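Local coordinates for beta-glucuronidase (Dictyoglomus thermophilum, PDB 6XXW), which probably hydrolyses beta-D-glucuronides as a family 2 glycoside hydrolase with a TIM barrel domain, at residues Asp148-Gly153 and Ala363-Leu368; Lys386-His391 and Glu425-Arg430; Ser412-Ala417 and Ile444-Asn449; Ala417-Asp422 and Thr455-Tyr460; Asp462-Asn467 and Lys499-Ser504. All coordinates share one frame; numbering follows the deposited sequence.

Contact 1: residues Asp148-Gly153 and Ala363-Leu368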
# COMPACT_ATOMS: atom_id res chain seq x y z
N ASP A 148 -27.39 -22.45 21.09
CA ASP A 148 -26.87 -23.59 21.84
C ASP A 148 -25.75 -24.33 21.12
O ASP A 148 -25.44 -25.47 21.48
CB ASP A 148 -27.98 -24.57 22.22
CG ASP A 148 -28.88 -24.90 21.07
OD1 ASP A 148 -28.42 -24.85 19.91
OD2 ASP A 148 -30.06 -25.21 21.33
N VAL A 149 -25.12 -23.71 20.14
CA VAL A 149 -23.84 -24.18 19.63
C VAL A 149 -22.80 -23.13 20.02
O VAL A 149 -23.13 -21.97 20.27
CB VAL A 149 -23.84 -24.43 18.11
CG1 VAL A 149 -23.68 -23.11 17.36
CG2 VAL A 149 -22.74 -25.44 17.70
N LEU A 150 -21.54 -23.55 20.09
CA LEU A 150 -20.43 -22.65 20.39
C LEU A 150 -19.49 -22.59 19.20
O LEU A 150 -19.01 -23.63 18.73
CB LEU A 150 -19.65 -23.11 21.63
CG LEU A 150 -20.42 -23.06 22.96
CD1 LEU A 150 -19.62 -23.75 24.04
CD2 LEU A 150 -20.71 -21.61 23.37
N PRO A 151 -19.18 -21.39 18.68
CA PRO A 151 -19.69 -20.11 19.16
C PRO A 151 -21.12 -19.84 18.70
O PRO A 151 -21.51 -20.30 17.63
CB PRO A 151 -18.73 -19.10 18.53
CG PRO A 151 -18.35 -19.73 17.24
CD PRO A 151 -18.26 -21.23 17.54
N PRO A 152 -21.88 -19.11 19.51
CA PRO A 152 -23.30 -18.90 19.21
C PRO A 152 -23.58 -17.76 18.24
O PRO A 152 -22.75 -16.88 17.99
CB PRO A 152 -23.88 -18.57 20.59
CG PRO A 152 -22.76 -17.81 21.26
CD PRO A 152 -21.50 -18.55 20.82
N GLY A 153 -24.80 -17.79 17.72
CA GLY A 153 -25.32 -16.77 16.83
C GLY A 153 -26.78 -17.07 16.60
O GLY A 153 -27.34 -17.99 17.20
N ALA A 363 -11.62 -23.33 24.58
CA ALA A 363 -12.91 -23.78 24.09
C ALA A 363 -13.60 -22.68 23.28
O ALA A 363 -13.35 -21.48 23.51
CB ALA A 363 -13.80 -24.19 25.27
N PRO A 364 -14.51 -23.05 22.37
CA PRO A 364 -15.09 -22.05 21.46
C PRO A 364 -16.19 -21.18 22.06
O PRO A 364 -17.09 -20.74 21.33
CB PRO A 364 -15.67 -22.91 20.32
CG PRO A 364 -15.39 -24.32 20.67
CD PRO A 364 -15.01 -24.40 22.09
N ALA A 365 -16.13 -20.92 23.37
CA ALA A 365 -17.13 -20.09 24.05
C ALA A 365 -16.77 -18.61 23.92
O ALA A 365 -16.42 -17.91 24.87
CB ALA A 365 -17.27 -20.50 25.51
N VAL A 366 -16.85 -18.14 22.68
CA VAL A 366 -16.58 -16.76 22.32
C VAL A 366 -17.84 -16.22 21.66
O VAL A 366 -18.58 -16.96 21.00
CB VAL A 366 -15.34 -16.65 21.38
CG1 VAL A 366 -15.54 -17.50 20.12
CG2 VAL A 366 -15.03 -15.17 21.03
N GLY A 367 -18.11 -14.94 21.86
CA GLY A 367 -19.35 -14.36 21.38
C GLY A 367 -20.48 -14.40 22.38
O GLY A 367 -21.62 -14.07 22.01
N LEU A 368 -20.21 -14.80 23.63
CA LEU A 368 -21.23 -14.84 24.67
C LEU A 368 -21.34 -13.46 25.33
O LEU A 368 -21.18 -13.28 26.54
CB LEU A 368 -20.91 -15.92 25.69
CG LEU A 368 -21.25 -17.36 25.30
CD1 LEU A 368 -20.33 -17.88 24.22
CD2 LEU A 368 -21.18 -18.28 26.53
O HOH W 1 -21.96 -14.49 19.08

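Contact 2: residues Lys386-His391 and Glu425-Arg430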
# COMPACT_ATOMS: atom_id res chain seq x y z
N LYS A 386 -29.13 -25.76 27.55
CA LYS A 386 -28.71 -26.46 26.34
C LYS A 386 -27.30 -26.05 25.92
O LYS A 386 -26.49 -26.90 25.53
CB LYS A 386 -29.71 -26.20 25.21
CG LYS A 386 -31.16 -26.52 25.56
CD LYS A 386 -32.09 -26.45 24.34
CE LYS A 386 -32.15 -25.06 23.72
NZ LYS A 386 -32.73 -24.01 24.62
N THR A 387 -27.00 -24.74 25.98
CA THR A 387 -25.64 -24.27 25.69
C THR A 387 -24.64 -24.87 26.66
O THR A 387 -23.55 -25.30 26.27
CB THR A 387 -25.57 -22.74 25.75
OG1 THR A 387 -26.74 -22.17 25.15
CG2 THR A 387 -24.35 -22.22 25.01
N LEU A 388 -24.99 -24.88 27.95
CA LEU A 388 -24.10 -25.43 28.96
C LEU A 388 -23.81 -26.90 28.68
O LEU A 388 -22.65 -27.34 28.72
CB LEU A 388 -24.72 -25.26 30.35
CG LEU A 388 -23.95 -25.87 31.51
CD1 LEU A 388 -22.52 -25.27 31.57
CD2 LEU A 388 -24.72 -25.66 32.82
N GLU A 389 -24.85 -27.67 28.36
CA GLU A 389 -24.67 -29.08 28.01
C GLU A 389 -23.67 -29.25 26.87
O GLU A 389 -22.79 -30.11 26.93
CB GLU A 389 -26.02 -29.69 27.63
CG GLU A 389 -26.05 -31.20 27.64
CD GLU A 389 -26.15 -31.78 29.04
OE1 GLU A 389 -26.15 -30.99 30.01
OE2 GLU A 389 -26.23 -33.02 29.17
N HIS A 390 -23.79 -28.42 25.83
CA HIS A 390 -22.84 -28.49 24.71
C HIS A 390 -21.44 -28.11 25.16
O HIS A 390 -20.46 -28.77 24.80
CB HIS A 390 -23.30 -27.57 23.57
CG HIS A 390 -22.37 -27.55 22.40
ND1 HIS A 390 -22.13 -28.67 21.62
CD2 HIS A 390 -21.64 -26.55 21.85
CE1 HIS A 390 -21.28 -28.36 20.66
NE2 HIS A 390 -20.96 -27.08 20.77
N HIS A 391 -21.32 -27.05 25.96
CA HIS A 391 -20.02 -26.62 26.46
C HIS A 391 -19.33 -27.74 27.24
O HIS A 391 -18.13 -27.99 27.07
CB HIS A 391 -20.20 -25.37 27.31
CG HIS A 391 -18.97 -24.53 27.48
ND1 HIS A 391 -19.04 -23.19 27.81
CD2 HIS A 391 -17.65 -24.83 27.40
CE1 HIS A 391 -17.81 -22.71 27.92
NE2 HIS A 391 -16.95 -23.68 27.66
N GLU A 425 -22.34 -16.76 36.56
CA GLU A 425 -21.61 -17.39 37.65
C GLU A 425 -21.93 -18.88 37.72
O GLU A 425 -21.02 -19.72 37.75
CB GLU A 425 -21.92 -16.70 38.98
CG GLU A 425 -21.17 -17.33 40.15
CD GLU A 425 -21.04 -16.39 41.34
OE1 GLU A 425 -21.73 -15.36 41.38
OE2 GLU A 425 -20.24 -16.69 42.25
N GLU A 426 -23.21 -19.24 37.73
CA GLU A 426 -23.57 -20.65 37.82
C GLU A 426 -23.14 -21.40 36.57
O GLU A 426 -22.66 -22.54 36.65
CB GLU A 426 -25.08 -20.80 38.02
N TYR A 427 -23.31 -20.77 35.40
CA TYR A 427 -22.85 -21.37 34.15
C TYR A 427 -21.38 -21.76 34.23
O TYR A 427 -21.02 -22.92 33.98
CB TYR A 427 -23.11 -20.40 32.98
CG TYR A 427 -22.70 -20.93 31.63
CD1 TYR A 427 -21.38 -20.84 31.20
CD2 TYR A 427 -23.62 -21.50 30.77
CE1 TYR A 427 -21.00 -21.30 29.96
CE2 TYR A 427 -23.25 -21.96 29.53
CZ TYR A 427 -21.94 -21.87 29.13
OH TYR A 427 -21.56 -22.34 27.89
N PHE A 428 -20.52 -20.82 34.59
CA PHE A 428 -19.09 -21.10 34.49
C PHE A 428 -18.57 -21.91 35.68
O PHE A 428 -17.61 -22.68 35.52
CB PHE A 428 -18.32 -19.79 34.33
CG PHE A 428 -18.27 -19.31 32.90
CD1 PHE A 428 -17.59 -20.05 31.94
CD2 PHE A 428 -18.95 -18.16 32.51
CE1 PHE A 428 -17.55 -19.63 30.61
CE2 PHE A 428 -18.93 -17.74 31.18
CZ PHE A 428 -18.22 -18.48 30.23
N ARG A 429 -19.18 -21.78 36.86
CA ARG A 429 -18.85 -22.71 37.93
C ARG A 429 -18.96 -24.16 37.46
O ARG A 429 -18.07 -24.97 37.74
CB ARG A 429 -19.77 -22.48 39.14
CG ARG A 429 -19.29 -21.38 40.08
CD ARG A 429 -20.40 -20.94 41.04
NE ARG A 429 -20.84 -22.05 41.87
CZ ARG A 429 -20.55 -22.19 43.16
NH1 ARG A 429 -19.83 -21.27 43.79
NH2 ARG A 429 -20.99 -23.25 43.83
N ARG A 430 -20.02 -24.49 36.73
CA ARG A 430 -20.19 -25.86 36.26
C ARG A 430 -19.16 -26.21 35.19
O ARG A 430 -18.63 -27.33 35.17
CB ARG A 430 -21.60 -26.06 35.71
CG ARG A 430 -22.71 -25.84 36.75
CD ARG A 430 -23.91 -26.74 36.47
NE ARG A 430 -23.53 -28.00 35.84
CZ ARG A 430 -23.00 -29.04 36.48
NH1 ARG A 430 -22.79 -28.98 37.79
NH2 ARG A 430 -22.67 -30.14 35.81

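Contact 3: residues Ser412-Ala417 and Ile444-Asn449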
# COMPACT_ATOMS: atom_id res chain seq x y z
N SER A 412 -8.41 -22.74 28.56
CA SER A 412 -9.22 -21.53 28.66
C SER A 412 -10.67 -21.89 28.38
O SER A 412 -10.98 -22.47 27.34
CB SER A 412 -8.75 -20.45 27.69
OG SER A 412 -9.64 -19.34 27.75
N VAL A 413 -11.56 -21.59 29.32
CA VAL A 413 -12.95 -22.02 29.15
C VAL A 413 -13.79 -21.06 28.32
O VAL A 413 -14.85 -21.46 27.82
CB VAL A 413 -13.65 -22.29 30.50
CG1 VAL A 413 -12.93 -23.40 31.29
CG2 VAL A 413 -13.76 -21.02 31.33
N ALA A 414 -13.35 -19.81 28.13
CA ALA A 414 -14.12 -18.83 27.37
C ALA A 414 -13.27 -17.60 27.08
O ALA A 414 -12.23 -17.38 27.69
CB ALA A 414 -15.40 -18.42 28.11
N ASN A 415 -13.76 -16.78 26.15
CA ASN A 415 -13.13 -15.50 25.82
C ASN A 415 -14.17 -14.40 25.83
O ASN A 415 -15.10 -14.41 25.02
CB ASN A 415 -12.46 -15.55 24.44
CG ASN A 415 -11.80 -14.23 24.08
OD1 ASN A 415 -10.66 -13.97 24.48
ND2 ASN A 415 -12.51 -13.39 23.32
N GLU A 416 -14.01 -13.44 26.75
CA GLU A 416 -14.82 -12.22 26.77
C GLU A 416 -16.32 -12.52 26.83
O GLU A 416 -17.12 -11.91 26.12
CB GLU A 416 -14.50 -11.32 25.57
CG GLU A 416 -13.04 -10.82 25.53
CD GLU A 416 -12.82 -9.75 24.46
OE1 GLU A 416 -13.59 -9.70 23.48
OE2 GLU A 416 -11.87 -8.96 24.61
N ALA A 417 -16.70 -13.47 27.68
CA ALA A 417 -18.11 -13.67 27.98
C ALA A 417 -18.62 -12.54 28.88
O ALA A 417 -17.85 -11.78 29.49
CB ALA A 417 -18.33 -15.02 28.65
N ILE A 444 -6.41 -23.87 34.87
CA ILE A 444 -7.57 -23.40 34.12
C ILE A 444 -7.63 -21.88 34.20
O ILE A 444 -7.35 -21.29 35.25
CB ILE A 444 -8.86 -24.01 34.69
CG1 ILE A 444 -8.82 -25.53 34.56
CG2 ILE A 444 -10.09 -23.41 34.00
CD1 ILE A 444 -9.89 -26.22 35.36
N THR A 445 -8.01 -21.23 33.09
CA THR A 445 -8.23 -19.79 33.06
C THR A 445 -9.53 -19.49 32.32
O THR A 445 -10.20 -20.38 31.79
CB THR A 445 -7.05 -19.04 32.39
OG1 THR A 445 -7.21 -17.61 32.54
CG2 THR A 445 -6.98 -19.36 30.93
N ILE A 446 -9.90 -18.21 32.33
CA ILE A 446 -10.94 -17.66 31.47
C ILE A 446 -10.46 -16.28 31.05
O ILE A 446 -9.87 -15.55 31.86
CB ILE A 446 -12.32 -17.59 32.16
CG1 ILE A 446 -13.37 -17.07 31.17
CG2 ILE A 446 -12.29 -16.67 33.42
CD1 ILE A 446 -14.81 -17.27 31.65
N VAL A 447 -10.67 -15.92 29.79
CA VAL A 447 -10.11 -14.68 29.26
C VAL A 447 -11.19 -13.60 29.34
O VAL A 447 -12.28 -13.75 28.79
CB VAL A 447 -9.58 -14.85 27.83
CG1 VAL A 447 -9.05 -13.52 27.30
CG2 VAL A 447 -8.45 -15.91 27.81
N GLU A 448 -10.87 -12.51 30.05
CA GLU A 448 -11.84 -11.52 30.48
C GLU A 448 -11.62 -10.19 29.78
O GLU A 448 -10.48 -9.76 29.62
CB GLU A 448 -11.73 -11.27 31.99
CG GLU A 448 -12.05 -12.47 32.86
CD GLU A 448 -13.51 -12.50 33.31
OE1 GLU A 448 -14.38 -11.96 32.58
OE2 GLU A 448 -13.78 -13.07 34.40
N ASN A 449 -12.71 -9.52 29.42
CA ASN A 449 -12.64 -8.08 29.18
C ASN A 449 -13.57 -7.31 30.11
O ASN A 449 -13.55 -6.07 30.09
CB ASN A 449 -12.92 -7.74 27.70
CG ASN A 449 -14.36 -8.00 27.29
OD1 ASN A 449 -15.12 -8.67 27.99
ND2 ASN A 449 -14.73 -7.49 26.11
O HOH W 2 -12.46 -6.45 24.28
O HOH W 3 -14.92 -14.22 29.72
O HOH W 4 -15.15 -11.11 30.16

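Contact 4: residues Ala417-Asp422 and Thr455-Tyr460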
# COMPACT_ATOMS: atom_id res chain seq x y z
N ALA A 417 -16.70 -13.47 27.68
CA ALA A 417 -18.11 -13.67 27.98
C ALA A 417 -18.62 -12.54 28.88
O ALA A 417 -17.85 -11.78 29.49
CB ALA A 417 -18.33 -15.02 28.65
N ALA A 418 -19.95 -12.45 29.00
CA ALA A 418 -20.59 -11.43 29.84
C ALA A 418 -20.61 -11.90 31.30
O ALA A 418 -21.65 -12.18 31.90
CB ALA A 418 -21.99 -11.11 29.34
N THR A 419 -19.40 -11.97 31.88
CA THR A 419 -19.17 -12.56 33.19
C THR A 419 -19.65 -11.67 34.33
O THR A 419 -19.58 -12.08 35.49
CB THR A 419 -17.67 -12.84 33.38
OG1 THR A 419 -16.93 -11.65 33.11
CG2 THR A 419 -17.19 -13.98 32.44
N TYR A 420 -20.12 -10.45 34.04
CA TYR A 420 -20.72 -9.60 35.05
C TYR A 420 -22.17 -10.00 35.36
O TYR A 420 -22.71 -9.58 36.39
CB TYR A 420 -20.65 -8.13 34.59
CG TYR A 420 -21.22 -7.93 33.21
CD1 TYR A 420 -22.59 -7.81 33.01
CD2 TYR A 420 -20.39 -7.91 32.08
CE1 TYR A 420 -23.12 -7.66 31.74
CE2 TYR A 420 -20.92 -7.76 30.81
CZ TYR A 420 -22.29 -7.63 30.65
OH TYR A 420 -22.84 -7.48 29.40
N GLU A 421 -22.79 -10.81 34.51
CA GLU A 421 -24.17 -11.24 34.75
C GLU A 421 -24.25 -12.29 35.85
O GLU A 421 -23.40 -13.18 35.96
CB GLU A 421 -24.78 -11.80 33.46
CG GLU A 421 -24.79 -10.85 32.28
CD GLU A 421 -25.60 -11.39 31.11
OE1 GLU A 421 -26.22 -12.46 31.25
OE2 GLU A 421 -25.61 -10.75 30.04
N ASP A 422 -25.31 -12.20 36.66
CA ASP A 422 -25.58 -13.21 37.69
C ASP A 422 -25.60 -14.62 37.10
O ASP A 422 -25.03 -15.55 37.68
CB ASP A 422 -26.92 -12.93 38.37
CG ASP A 422 -26.84 -11.81 39.38
OD1 ASP A 422 -27.34 -11.99 40.51
OD2 ASP A 422 -26.27 -10.74 39.05
N THR A 455 -16.55 -8.95 37.32
CA THR A 455 -16.66 -10.35 36.91
C THR A 455 -17.03 -11.23 38.10
O THR A 455 -16.45 -11.11 39.18
CB THR A 455 -15.38 -10.86 36.24
OG1 THR A 455 -15.47 -12.29 36.11
CG2 THR A 455 -14.11 -10.50 37.04
N LYS A 456 -18.00 -12.11 37.90
CA LYS A 456 -18.38 -13.07 38.91
C LYS A 456 -17.74 -14.43 38.68
O LYS A 456 -18.13 -15.40 39.33
CB LYS A 456 -19.90 -13.20 38.95
CG LYS A 456 -20.63 -11.92 39.40
CD LYS A 456 -22.10 -12.00 39.11
CE LYS A 456 -22.83 -10.77 39.62
NZ LYS A 456 -22.68 -10.64 41.10
N VAL A 457 -16.75 -14.53 37.78
CA VAL A 457 -16.25 -15.81 37.32
C VAL A 457 -14.75 -15.98 37.56
O VAL A 457 -14.29 -17.09 37.85
CB VAL A 457 -16.59 -16.03 35.83
CG1 VAL A 457 -15.93 -17.31 35.30
CG2 VAL A 457 -18.11 -16.08 35.66
N SER A 458 -13.96 -14.90 37.45
CA SER A 458 -12.50 -15.04 37.54
C SER A 458 -12.04 -15.54 38.90
O SER A 458 -10.95 -16.12 39.00
CB SER A 458 -11.81 -13.70 37.23
OG SER A 458 -11.68 -13.50 35.82
N LYS A 459 -12.83 -15.34 39.96
CA LYS A 459 -12.44 -15.85 41.27
C LYS A 459 -12.34 -17.38 41.30
O LYS A 459 -11.73 -17.92 42.23
CB LYS A 459 -13.43 -15.37 42.35
CG LYS A 459 -14.91 -15.59 42.04
CD LYS A 459 -15.80 -14.81 43.03
CE LYS A 459 -17.29 -15.13 42.85
NZ LYS A 459 -18.18 -14.21 43.66
N TYR A 460 -12.89 -18.07 40.30
CA TYR A 460 -12.91 -19.53 40.25
C TYR A 460 -11.78 -20.16 39.43
O TYR A 460 -11.68 -21.39 39.40
CB TYR A 460 -14.26 -20.03 39.71
CG TYR A 460 -15.46 -19.65 40.57
CD1 TYR A 460 -15.67 -20.24 41.81
CD2 TYR A 460 -16.37 -18.69 40.13
CE1 TYR A 460 -16.77 -19.89 42.59
CE2 TYR A 460 -17.47 -18.34 40.89
CZ TYR A 460 -17.66 -18.95 42.13
OH TYR A 460 -18.76 -18.62 42.91
O HOH W 5 -24.46 -12.43 41.96

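Contact 5: residues Asp462-Asn467 and Lys499-Ser504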
# COMPACT_ATOMS: atom_id res chain seq x y z
N ASP A 462 -7.50 -20.50 37.95
CA ASP A 462 -6.15 -20.55 38.52
C ASP A 462 -5.29 -19.35 38.12
O ASP A 462 -4.44 -18.91 38.91
CB ASP A 462 -5.42 -21.82 38.06
CG ASP A 462 -6.08 -23.08 38.57
OD1 ASP A 462 -6.32 -23.17 39.80
OD2 ASP A 462 -6.36 -23.97 37.75
N VAL A 463 -5.48 -18.84 36.92
CA VAL A 463 -4.69 -17.74 36.38
C VAL A 463 -5.66 -16.76 35.74
O VAL A 463 -6.62 -17.18 35.07
CB VAL A 463 -3.66 -18.23 35.34
CG1 VAL A 463 -2.92 -17.05 34.68
CG2 VAL A 463 -2.67 -19.18 35.99
N ILE A 464 -5.43 -15.46 35.95
CA ILE A 464 -6.27 -14.41 35.38
C ILE A 464 -5.71 -14.01 34.02
O ILE A 464 -4.52 -13.71 33.89
CB ILE A 464 -6.34 -13.19 36.30
CG1 ILE A 464 -6.87 -13.59 37.69
CG2 ILE A 464 -7.19 -12.07 35.66
CD1 ILE A 464 -8.35 -13.47 37.86
N CYS A 465 -6.58 -13.98 33.01
CA CYS A 465 -6.23 -13.49 31.68
C CYS A 465 -7.13 -12.29 31.38
O CYS A 465 -8.36 -12.43 31.33
CB CYS A 465 -6.40 -14.58 30.62
SG CYS A 465 -5.15 -15.90 30.65
N VAL A 466 -6.54 -11.12 31.18
CA VAL A 466 -7.30 -9.90 30.94
C VAL A 466 -6.90 -9.30 29.60
O VAL A 466 -5.70 -9.19 29.29
CB VAL A 466 -7.14 -8.88 32.08
CG1 VAL A 466 -5.70 -8.42 32.23
CG2 VAL A 466 -8.06 -7.69 31.86
N ASN A 467 -7.91 -8.93 28.81
CA ASN A 467 -7.75 -8.23 27.54
C ASN A 467 -7.94 -6.74 27.79
O ASN A 467 -8.97 -6.34 28.33
CB ASN A 467 -8.80 -8.70 26.53
CG ASN A 467 -8.66 -10.19 26.17
OD1 ASN A 467 -7.71 -10.86 26.57
ND2 ASN A 467 -9.63 -10.70 25.40
N LYS A 499 -3.93 -13.89 42.17
CA LYS A 499 -3.55 -14.94 41.24
C LYS A 499 -2.55 -14.37 40.24
O LYS A 499 -2.50 -13.15 40.04
CB LYS A 499 -4.78 -15.48 40.50
CG LYS A 499 -5.84 -16.14 41.38
CD LYS A 499 -7.08 -16.47 40.56
CE LYS A 499 -8.29 -16.76 41.46
NZ LYS A 499 -8.02 -17.84 42.44
N PRO A 500 -1.75 -15.22 39.58
CA PRO A 500 -0.93 -14.71 38.48
C PRO A 500 -1.83 -14.15 37.39
O PRO A 500 -2.95 -14.63 37.18
CB PRO A 500 -0.15 -15.94 37.99
CG PRO A 500 -0.40 -17.04 39.00
CD PRO A 500 -1.68 -16.68 39.70
N ILE A 501 -1.33 -13.14 36.69
CA ILE A 501 -2.08 -12.43 35.66
C ILE A 501 -1.30 -12.46 34.35
O ILE A 501 -0.10 -12.14 34.32
CB ILE A 501 -2.39 -10.98 36.07
CG1 ILE A 501 -3.18 -10.96 37.38
CG2 ILE A 501 -3.14 -10.25 34.96
CD1 ILE A 501 -3.49 -9.57 37.86
N ILE A 502 -1.97 -12.86 33.28
CA ILE A 502 -1.46 -12.72 31.92
C ILE A 502 -2.24 -11.60 31.25
O ILE A 502 -3.47 -11.62 31.24
CB ILE A 502 -1.61 -14.03 31.13
CG1 ILE A 502 -0.81 -15.16 31.78
CG2 ILE A 502 -1.22 -13.81 29.64
CD1 ILE A 502 -1.05 -16.56 31.16
N LEU A 503 -1.52 -10.61 30.68
CA LEU A 503 -2.19 -9.66 29.80
C LEU A 503 -2.41 -10.41 28.50
O LEU A 503 -1.53 -10.48 27.64
CB LEU A 503 -1.36 -8.39 29.60
CG LEU A 503 -2.02 -7.28 28.77
CD1 LEU A 503 -3.26 -6.78 29.47
CD2 LEU A 503 -1.06 -6.11 28.52
N SER A 504 -3.61 -10.99 28.35
CA SER A 504 -3.87 -11.97 27.29
C SER A 504 -4.19 -11.35 25.94
O SER A 504 -4.15 -12.07 24.93
CB SER A 504 -4.99 -12.91 27.72
OG SER A 504 -6.10 -12.19 28.24

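Contact 1: residues Asp148-Gly153 and Ala363-Leu368
Leu-150 and the two prolines after it lie against the loop 363-368. CB of Leu-150 starts the contact, 3.5 Å from the carbonyl O of Pro-364 and 4.2 Å from Pro-364 CB. CG lies anti to the carbonyl carbon of Leu-150 (chi1 -66°), which places the branch beside Ala-365. At the tip the two methyls part. CD2 sits 3.9 Å from Ala-365 CA and 3.8 Å from CD1 of Leu-368, whose side chain crosses it at about a right angle. CD1 turns to the ring of His-391 on helix 385-402. A cis peptide bond joins Leu-150 to Pro-151. The carbonyl O of Val-366 meets carbon from both prolines: CB of Pro-151 and CD of Pro-152 each lie 3.3 Å from it. This buried O has no hydrogen-bond partner in the model. No direct hydrogen bond crosses; a water donates to both Pro-152 O and Gly-367 O, at 2.7 Å and 3.0 Å. The contact joins a loop of the sugar binding domain to a loop of the TIM barrel domain. Three of the touching residues are prolines, which have no N-H to give, so this domain junction rests mainly on apolar shape.

Contact 2: residues Lys386-His391 and Glu425-Arg430
Leu-388 and His-391 pack on Tyr-427 in a helix-to-helix contact between 385-402 and 422-438, consecutive helices of the TIM barrel. The segment axes approach to 10.6 Å and run nearly parallel, at 21°. Tyr-427 fills the space between them. Its CG is anti to the backbone N (chi1 -179°), which sends the ring across to the other helix. The hydroxyl OH meets ND1 of His-391 at 2.7 Å, in the plane of the imidazole at its edge; either atom may be the donor. CD1 of Leu-388 lies over one ring face, 4.1 Å from the centroid, as a CH-pi contact. With a phenylalanine in place of Tyr-427, His-391 ND1 would probably be left without its partner and the imidazole freer to turn. Further out, CD of Arg-430 touches CD2 of Leu-388 at 3.9 Å. Phe-378 meets the Tyr-427 ring edge-to-face, and His-391 NE2 makes a weak bond to Val-413 O. Such side-by-side parallel helices form the outer layer of a TIM barrel.

Contact 3: residues Ser412-Ala417 and Ile444-Asn449
Glu-416 and Asn-449 stack flat on flat where two parallel strands end. The carboxylate and amide planes are 22° apart, and ND2 of Asn-449 lies 3.4 Å from CD of Glu-416. CG of Asn-449 stands between its own backbone N and carbonyl carbon (chi1 69°), and this turns the amide to the glutamate. Water 2 joins the pair at the rim, donating to Glu-416 OE2 and accepting from Asn-449 ND2. Asn-467 also donates to OE2, while OE1 bonds a Tris molecule probably from the crystallisation liquor. Asn-415 comes obliquely to Val-447, with OD1 3.3 Å from CG1; the same OD1 is bonded by Arg-338. Val-413 reaches two isoleucines: Val-413 CG1 lies 3.9 Å from Ile-444 CG2, and Val-413 CG2 lies 3.8 Å from Ile-446 CB. Backbone bonds hold the strands: Val-413 N to Thr-445 O at 3.1 Å, Val-447 N to Ala-414 O at 3.0 Å and Glu-416 N to Val-447 O at 2.7 Å. A beta bulge shifts the register between Ser-412 and Asn-415. The strands belong to one beta-alpha-beta unit of the TIM barrel. The neighbours Asn-415 and Glu-416, at the end of the fourth barrel strand, are consistent with the active site of related barrel glycosidases.

Contact 4: residues Ala417-Asp422 and Thr455-Tyr460
Lys-456 and Thr-419 share a backbone hydrogen bond in this loop-to-loop contact. Lys-456 N gives it to Thr-419 O at 2.9 Å, almost straight at 173°, with the donor tilted from the carbonyl plane. The lysine chain then runs past the backbone carbonyls of Tyr-420 and Glu-421. Its CD lies 3.6 Å from Glu-421 O, and its CE is 3.4 Å from Tyr-420 O and 3.5 Å from Asp-422 OD2. A bend at the end of the chain (chi4 -61°) sets NZ 4.1 Å from Asp-422 OD2, too far for a salt bridge. Water 5 accepts a bond from Lys-456 NZ at 2.7 Å. The same water donates weakly to Asp-422 OD1. CG2 of Thr-419 meets CG2 of Val-457 at 4.0 Å.

The next shell fixes both loops. Residues 418-421 form a type I turn. In an ST turn, OG1 of Thr-455 accepts from Val-457 N at 3.1 Å. Glu-448 bridges the loops: its OE1 bonds Thr-419 OG1, and its OE2 bonds Thr-455 OG1 and Ser-458 OG. The contact lies beside strand 444-448, whose Ile-446 touches Thr-419 and Val-457. Phe-428 of helix 422-438 packs on Val-457, and Trp-493 of helix 482-497 packs on Thr-455.

Contact 5: residues Asp462-Asn467 and Lys499-Ser504
The flat amide of Asn-467 meets Ser-504 through its OD1, near the C-terminal ends of two parallel strands of the TIM barrel. OG of Ser-504 donates to OD1 at 2.7 Å, coming in tilted 19° from the plane of the amide carbonyl. OG lies between the backbone N and carbonyl carbon of Ser-504 (chi1 47°), which turns it to the amide. At the other end of the amide, ND2 donates to Glu-416 OE2, so the group is held at both polar atoms. An alanine in place of Asn-467 would probably leave Ser-504 OG without its acceptor and Glu-416 OE2 without this donor. The strands 463-467 and 501-505, with helix 482-497 between them in the chain, make a beta-alpha-beta unit. Ile-464 N bonds Pro-500 O at 2.9 Å, and Ile-502 N bonds Ile-464 O at 2.8 Å, nearly along the C=O axis. Ile-464 and Ile-501 share one face of the sheet, where both touch Trp-493 of that helix, and CB of Ile-464 lies 4.0 Å from CG1 of Ile-501. Cys-465 and Ile-502 share the other face. There SG of Cys-465 rests 4.0 Å from Ile-502 CB.

Contacts 2 to 5 lie within the TIM barrel domain; contact 1 joins that domain to the sugar binding domain. Contacts 3 and 5 share the barrel sheet through neighbouring strands 444-448 and 463-467, and their centres are about 9 Å apart. Contact 4 sits about 9 Å from contact 3 between centres and shares Ala-417 with it. Contact 2 lies in the helix layer, about 13 Å from contact 3 between centres, with Phe-428 packed on Ala-414. Along the chain contact 1 closes first, contacts 2, 3 and 4 interleave, and contact 5 comes last. Contacts 1 and 5 do not touch, being about 21 Å apart between centres. Touching neighbours thus connect the domain junction to the barrel strands.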